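Local atomic coordinates of HP0958 (Helicobacter pylori, PDB entry 3NA7), a protein that is thought to act in flagellar biogenesis and export, as a chaperone and post-transcriptional regulator built from a coiled-coil hairpin and a zinc ribbon. Residues Asp71-Met83 / Leu95-Asn107. Numbering follows the deposited sequence.
Sequences DTNAKIASIQKKM and LNIEEDIAKERSN
With its CG anti to the backbone N (chi1 -175°) and the chain extended beyond it, E99 reaches across to Q80, whose own CG lies beside its backbone N and whose chain also runs straight. The two meet in the antiparallel coiled-coil hairpin of HP0958, near the turn that joins helix 24-85 to helix 91-171; the axes of the segments 71-83 and 95-107 approach to 9.3 Å, with their N-to-C directions 158° apart. Q80 NE2 donates to E99 OE1 at 3.0 Å, the acceptor close to the amide plane but met from above the carboxylate plane, with the two planes nearly perpendicular. The other oxygen, E99 OE2, lies 4.0 Å from M83 SD, so the thioether and the amide flank one carboxylate. The M83 and L95 side chains lie alongside one another, running opposite ways, with M83 CG against L95 CB and CD1. The central knob is I79, set among L95, E98, E99 and A102: its CG2 branch rests over L95 O and E99 CB, while CD1 touches E98 OE2. On the flank, K75 lies roughly perpendicular to E98, and K75 NZ stays 4.4 Å from E98 OE2, too far for a salt bridge, though a weak attraction is likely. Farther from the turn, I76 CG1 packs on A102 CB at 3.7 Å, and small A102 and S106 accept the branched side chains opposite. T72 OG1 bonds back to T68 O. N73 ND2 gives S106 OG a weak hydrogen bond of 3.5 Å. The methyl T72 CG2 packs on S106 CB and lies 3.2 Å from A102 O.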
loop_
_atom_site.group_PDB
_atom_site.type_symbol
_atom_site.label_atom_id
_atom_site.label_comp_id
_atom_site.label_asym_id
_atom_site.label_seq_id
_atom_site.Cartn_x
_atom_site.Cartn_y
_atom_site.Cartn_z
ATOM N N ASP A 71 -9.235 40.946 -25.928
ATOM C CA ASP A 71 -9.565 42.266 -25.382
ATOM C C ASP A 71 -8.448 43.267 -25.675
ATOM O O ASP A 71 -8.694 44.384 -26.126
ATOM C CB ASP A 71 -9.786 42.175 -23.867
ATOM C CG ASP A 71 -11.066 41.439 -23.495
ATOM O OD1 ASP A 71 -11.975 41.296 -24.347
ATOM O OD2 ASP A 71 -11.174 40.996 -22.331
ATOM N N THR A 72 -7.213 42.849 -25.428
ATOM C CA THR A 72 -6.049 43.707 -25.624
ATOM C C THR A 72 -5.899 44.134 -27.079
ATOM O O THR A 72 -5.669 45.306 -27.354
ATOM C CB THR A 72 -4.782 43.022 -25.061
ATOM O OG1 THR A 72 -5.005 42.790 -23.679
ATOM C CG2 THR A 72 -3.551 43.891 -25.193
ATOM N N ASN A 73 -6.044 43.179 -27.994
ATOM C CA ASN A 73 -5.947 43.430 -29.432
ATOM C C ASN A 73 -7.062 44.343 -29.932
ATOM O O ASN A 73 -6.817 45.198 -30.790
ATOM C CB ASN A 73 -5.925 42.108 -30.225
ATOM C CG ASN A 73 -4.622 41.315 -30.020
ATOM O OD1 ASN A 73 -4.555 40.104 -30.289
ATOM N ND2 ASN A 73 -3.594 41.992 -29.545
ATOM N N ALA A 74 -8.270 44.183 -29.383
ATOM C CA ALA A 74 -9.376 45.116 -29.677
ATOM C C ALA A 74 -9.029 46.525 -29.200
ATOM O O ALA A 74 -9.343 47.515 -29.873
ATOM C CB ALA A 74 -10.675 44.652 -29.030
ATOM N N LYS A 75 -8.370 46.621 -28.048
ATOM C CA LYS A 75 -7.930 47.927 -27.547
ATOM C C LYS A 75 -6.867 48.537 -28.476
ATOM O O LYS A 75 -6.928 49.718 -28.845
ATOM C CB LYS A 75 -7.434 47.806 -26.106
ATOM C CG LYS A 75 -6.954 49.101 -25.480
ATOM C CD LYS A 75 -8.098 50.032 -25.115
ATOM C CE LYS A 75 -7.597 51.465 -25.005
ATOM N NZ LYS A 75 -8.708 52.454 -25.206
ATOM N N ILE A 76 -5.912 47.718 -28.900
ATOM C CA ILE A 76 -4.924 48.182 -29.884
ATOM C C ILE A 76 -5.625 48.760 -31.122
ATOM O O ILE A 76 -5.413 49.932 -31.460
ATOM C CB ILE A 76 -3.893 47.088 -30.222
ATOM C CG1 ILE A 76 -3.078 46.742 -28.953
ATOM C CG2 ILE A 76 -2.963 47.566 -31.327
ATOM C CD1 ILE A 76 -2.168 45.489 -29.038
ATOM N N ALA A 77 -6.474 47.948 -31.761
ATOM C CA ALA A 77 -7.311 48.381 -32.886
ATOM C C ALA A 77 -8.024 49.712 -32.605
ATOM O O ALA A 77 -8.001 50.646 -33.422
ATOM C CB ALA A 77 -8.321 47.293 -33.238
ATOM N N SER A 78 -8.648 49.806 -31.438
ATOM C CA SER A 78 -9.347 51.030 -31.080
ATOM C C SER A 78 -8.411 52.247 -30.936
ATOM O O SER A 78 -8.796 53.365 -31.260
ATOM C CB SER A 78 -10.159 50.836 -29.811
ATOM O OG SER A 78 -10.491 52.103 -29.278
ATOM N N ILE A 79 -7.196 52.027 -30.433
ATOM C CA ILE A 79 -6.219 53.110 -30.302
ATOM C C ILE A 79 -5.735 53.577 -31.664
ATOM O O ILE A 79 -5.578 54.770 -31.888
ATOM C CB ILE A 79 -4.996 52.710 -29.435
ATOM C CG1 ILE A 79 -5.414 52.511 -27.981
ATOM C CG2 ILE A 79 -3.887 53.782 -29.531
ATOM C CD1 ILE A 79 -4.378 51.808 -27.123
ATOM N N GLN A 80 -5.489 52.633 -32.558
ATOM C CA GLN A 80 -5.006 52.921 -33.901
ATOM C C GLN A 80 -6.050 53.679 -34.704
ATOM O O GLN A 80 -5.718 54.633 -35.421
ATOM C CB GLN A 80 -4.606 51.631 -34.614
ATOM C CG GLN A 80 -3.373 51.005 -33.977
ATOM C CD GLN A 80 -2.969 49.682 -34.563
ATOM O OE1 GLN A 80 -3.670 49.092 -35.387
ATOM N NE2 GLN A 80 -1.821 49.196 -34.133
ATOM N N LYS A 81 -7.310 53.268 -34.573
ATOM C CA LYS A 81 -8.396 53.965 -35.247
ATOM C C LYS A 81 -8.406 55.426 -34.809
ATOM O O LYS A 81 -8.506 56.319 -35.644
ATOM C CB LYS A 81 -9.746 53.290 -34.976
ATOM C CG LYS A 81 -10.901 53.798 -35.852
ATOM C CD LYS A 81 -12.101 52.841 -35.768
ATOM C CE LYS A 81 -13.328 53.377 -36.488
ATOM N NZ LYS A 81 -13.735 54.714 -35.965
ATOM N N LYS A 82 -8.272 55.668 -33.504
ATOM C CA LYS A 82 -8.189 57.030 -32.954
ATOM C C LYS A 82 -7.028 57.849 -33.496
ATOM O O LYS A 82 -7.152 59.070 -33.656
ATOM C CB LYS A 82 -8.135 56.997 -31.426
ATOM C CG LYS A 82 -9.504 57.113 -30.766
ATOM C CD LYS A 82 -9.570 56.371 -29.430
ATOM C CE LYS A 82 -10.974 56.453 -28.832
ATOM N NZ LYS A 82 -11.401 55.142 -28.249
ATOM N N MET A 83 -5.910 57.185 -33.781
ATOM C CA MET A 83 -4.745 57.861 -34.345
ATOM C C MET A 83 -5.053 58.324 -35.765
ATOM O O MET A 83 -4.587 59.377 -36.186
ATOM C CB MET A 83 -3.486 56.972 -34.354
ATOM C CG MET A 83 -3.213 56.197 -33.068
ATOM S SD MET A 83 -1.576 55.443 -32.820
ATOM C CE MET A 83 -1.082 54.896 -34.445
ATOM N N LEU A 95 -0.750 58.775 -28.120
ATOM C CA LEU A 95 -1.398 57.531 -28.496
ATOM C C LEU A 95 -0.397 56.466 -28.898
ATOM O O LEU A 95 -0.704 55.280 -28.769
ATOM C CB LEU A 95 -2.420 57.741 -29.624
ATOM C CG LEU A 95 -3.694 58.521 -29.291
ATOM C CD1 LEU A 95 -4.405 58.961 -30.562
ATOM C CD2 LEU A 95 -4.622 57.712 -28.413
ATOM N N ASN A 96 0.779 56.870 -29.386
ATOM C CA ASN A 96 1.799 55.892 -29.801
ATOM C C ASN A 96 2.266 55.135 -28.558
ATOM O O ASN A 96 2.596 53.956 -28.626
ATOM C CB ASN A 96 2.994 56.560 -30.498
ATOM C CG ASN A 96 3.290 55.967 -31.889
ATOM O OD1 ASN A 96 3.980 54.951 -32.035
ATOM N ND2 ASN A 96 2.772 56.639 -32.930
ATOM N N ILE A 97 2.270 55.845 -27.431
ATOM C CA ILE A 97 2.742 55.337 -26.156
ATOM C C ILE A 97 1.645 54.491 -25.486
ATOM O O ILE A 97 1.924 53.406 -24.978
ATOM C CB ILE A 97 3.271 56.498 -25.273
ATOM C CG1 ILE A 97 4.592 57.029 -25.866
ATOM C CG2 ILE A 97 3.455 56.061 -23.825
ATOM C CD1 ILE A 97 5.191 58.244 -25.163
ATOM N N GLU A 98 0.406 54.982 -25.522
ATOM C CA GLU A 98 -0.785 54.217 -25.137
ATOM C C GLU A 98 -0.763 52.867 -25.852
ATOM O O GLU A 98 -0.952 51.801 -25.252
ATOM C CB GLU A 98 -2.029 54.976 -25.592
ATOM C CG GLU A 98 -3.078 55.283 -24.522
ATOM C CD GLU A 98 -3.548 54.060 -23.773
ATOM O OE1 GLU A 98 -2.739 53.487 -23.007
ATOM O OE2 GLU A 98 -4.733 53.683 -23.927
ATOM N N GLU A 99 -0.513 52.932 -27.147
ATOM C CA GLU A 99 -0.446 51.753 -27.977
ATOM C C GLU A 99 0.711 50.867 -27.547
ATOM O O GLU A 99 0.563 49.649 -27.473
ATOM C CB GLU A 99 -0.314 52.158 -29.442
ATOM C CG GLU A 99 -0.349 51.014 -30.424
ATOM C CD GLU A 99 0.364 51.374 -31.703
ATOM O OE1 GLU A 99 0.434 50.529 -32.619
ATOM O OE2 GLU A 99 0.883 52.514 -31.784
ATOM N N ASP A 100 1.856 51.468 -27.241
ATOM C CA ASP A 100 3.022 50.680 -26.790
ATOM C C ASP A 100 2.809 49.855 -25.516
ATOM O O ASP A 100 3.297 48.737 -25.426
ATOM C CB ASP A 100 4.243 51.581 -26.637
ATOM C CG ASP A 100 4.961 51.810 -27.954
ATOM O OD1 ASP A 100 5.005 50.872 -28.796
ATOM O OD2 ASP A 100 5.498 52.920 -28.125
ATOM N N ILE A 101 2.088 50.409 -24.544
ATOM C CA ILE A 101 1.733 49.682 -23.317
ATOM C C ILE A 101 0.832 48.508 -23.676
ATOM O O ILE A 101 1.018 47.389 -23.194
ATOM C CB ILE A 101 1.061 50.626 -22.250
ATOM C CG1 ILE A 101 2.117 51.388 -21.442
ATOM C CG2 ILE A 101 0.188 49.857 -21.276
ATOM C CD1 ILE A 101 2.231 52.840 -21.796
ATOM N N ALA A 102 -0.145 48.774 -24.533
ATOM C CA ALA A 102 -1.094 47.755 -24.946
ATOM C C ALA A 102 -0.410 46.634 -25.734
ATOM O O ALA A 102 -0.742 45.476 -25.544
ATOM C CB ALA A 102 -2.218 48.382 -25.756
ATOM N N LYS A 103 0.540 46.983 -26.604
ATOM C CA LYS A 103 1.400 45.995 -27.295
ATOM C C LYS A 103 2.168 45.118 -26.329
ATOM O O LYS A 103 2.254 43.909 -26.533
ATOM C CB LYS A 103 2.412 46.675 -28.220
ATOM C CG LYS A 103 2.032 46.681 -29.705
ATOM C CD LYS A 103 2.933 47.653 -30.516
ATOM C CE LYS A 103 3.307 47.083 -31.894
ATOM N NZ LYS A 103 2.150 46.429 -32.594
ATOM N N GLU A 104 2.747 45.722 -25.293
ATOM C CA GLU A 104 3.481 44.952 -24.303
ATOM C C GLU A 104 2.587 43.970 -23.573
ATOM O O GLU A 104 2.992 42.840 -23.360
ATOM C CB GLU A 104 4.251 45.833 -23.308
ATOM C CG GLU A 104 5.762 45.673 -23.392
ATOM C CD GLU A 104 6.258 44.219 -23.294
ATOM O OE1 GLU A 104 6.206 43.574 -22.212
ATOM O OE2 GLU A 104 6.748 43.715 -24.322
ATOM N N ARG A 105 1.367 44.381 -23.226
ATOM C CA ARG A 105 0.451 43.480 -22.526
ATOM C C ARG A 105 0.078 42.316 -23.443
ATOM O O ARG A 105 0.026 41.165 -23.016
ATOM C CB ARG A 105 -0.786 44.219 -22.004
ATOM C CG ARG A 105 -0.443 45.339 -20.992
ATOM C CD ARG A 105 -1.662 45.904 -20.289
ATOM N NE ARG A 105 -1.271 46.426 -18.982
ATOM C CZ ARG A 105 -1.377 47.696 -18.597
ATOM N NH1 ARG A 105 -1.901 48.614 -19.402
ATOM N NH2 ARG A 105 -0.962 48.047 -17.388
ATOM N N SER A 106 -0.114 42.611 -24.721
ATOM C CA SER A 106 -0.385 41.554 -25.684
ATOM C C SER A 106 0.837 40.619 -25.851
ATOM O O SER A 106 0.664 39.398 -25.976
ATOM C CB SER A 106 -0.881 42.139 -27.009
ATOM O OG SER A 106 -0.544 41.292 -28.082
ATOM N N ASN A 107 2.059 41.158 -25.795
ATOM C CA ASN A 107 3.257 40.290 -25.773
ATOM C C ASN A 107 3.361 39.390 -24.547
ATOM O O ASN A 107 3.803 38.244 -24.669
ATOM C CB ASN A 107 4.567 41.071 -25.899
ATOM C CG ASN A 107 4.644 41.907 -27.163
ATOM O OD1 ASN A 107 3.913 41.677 -28.121
ATOM N ND2 ASN A 107 5.552 42.891 -27.167
#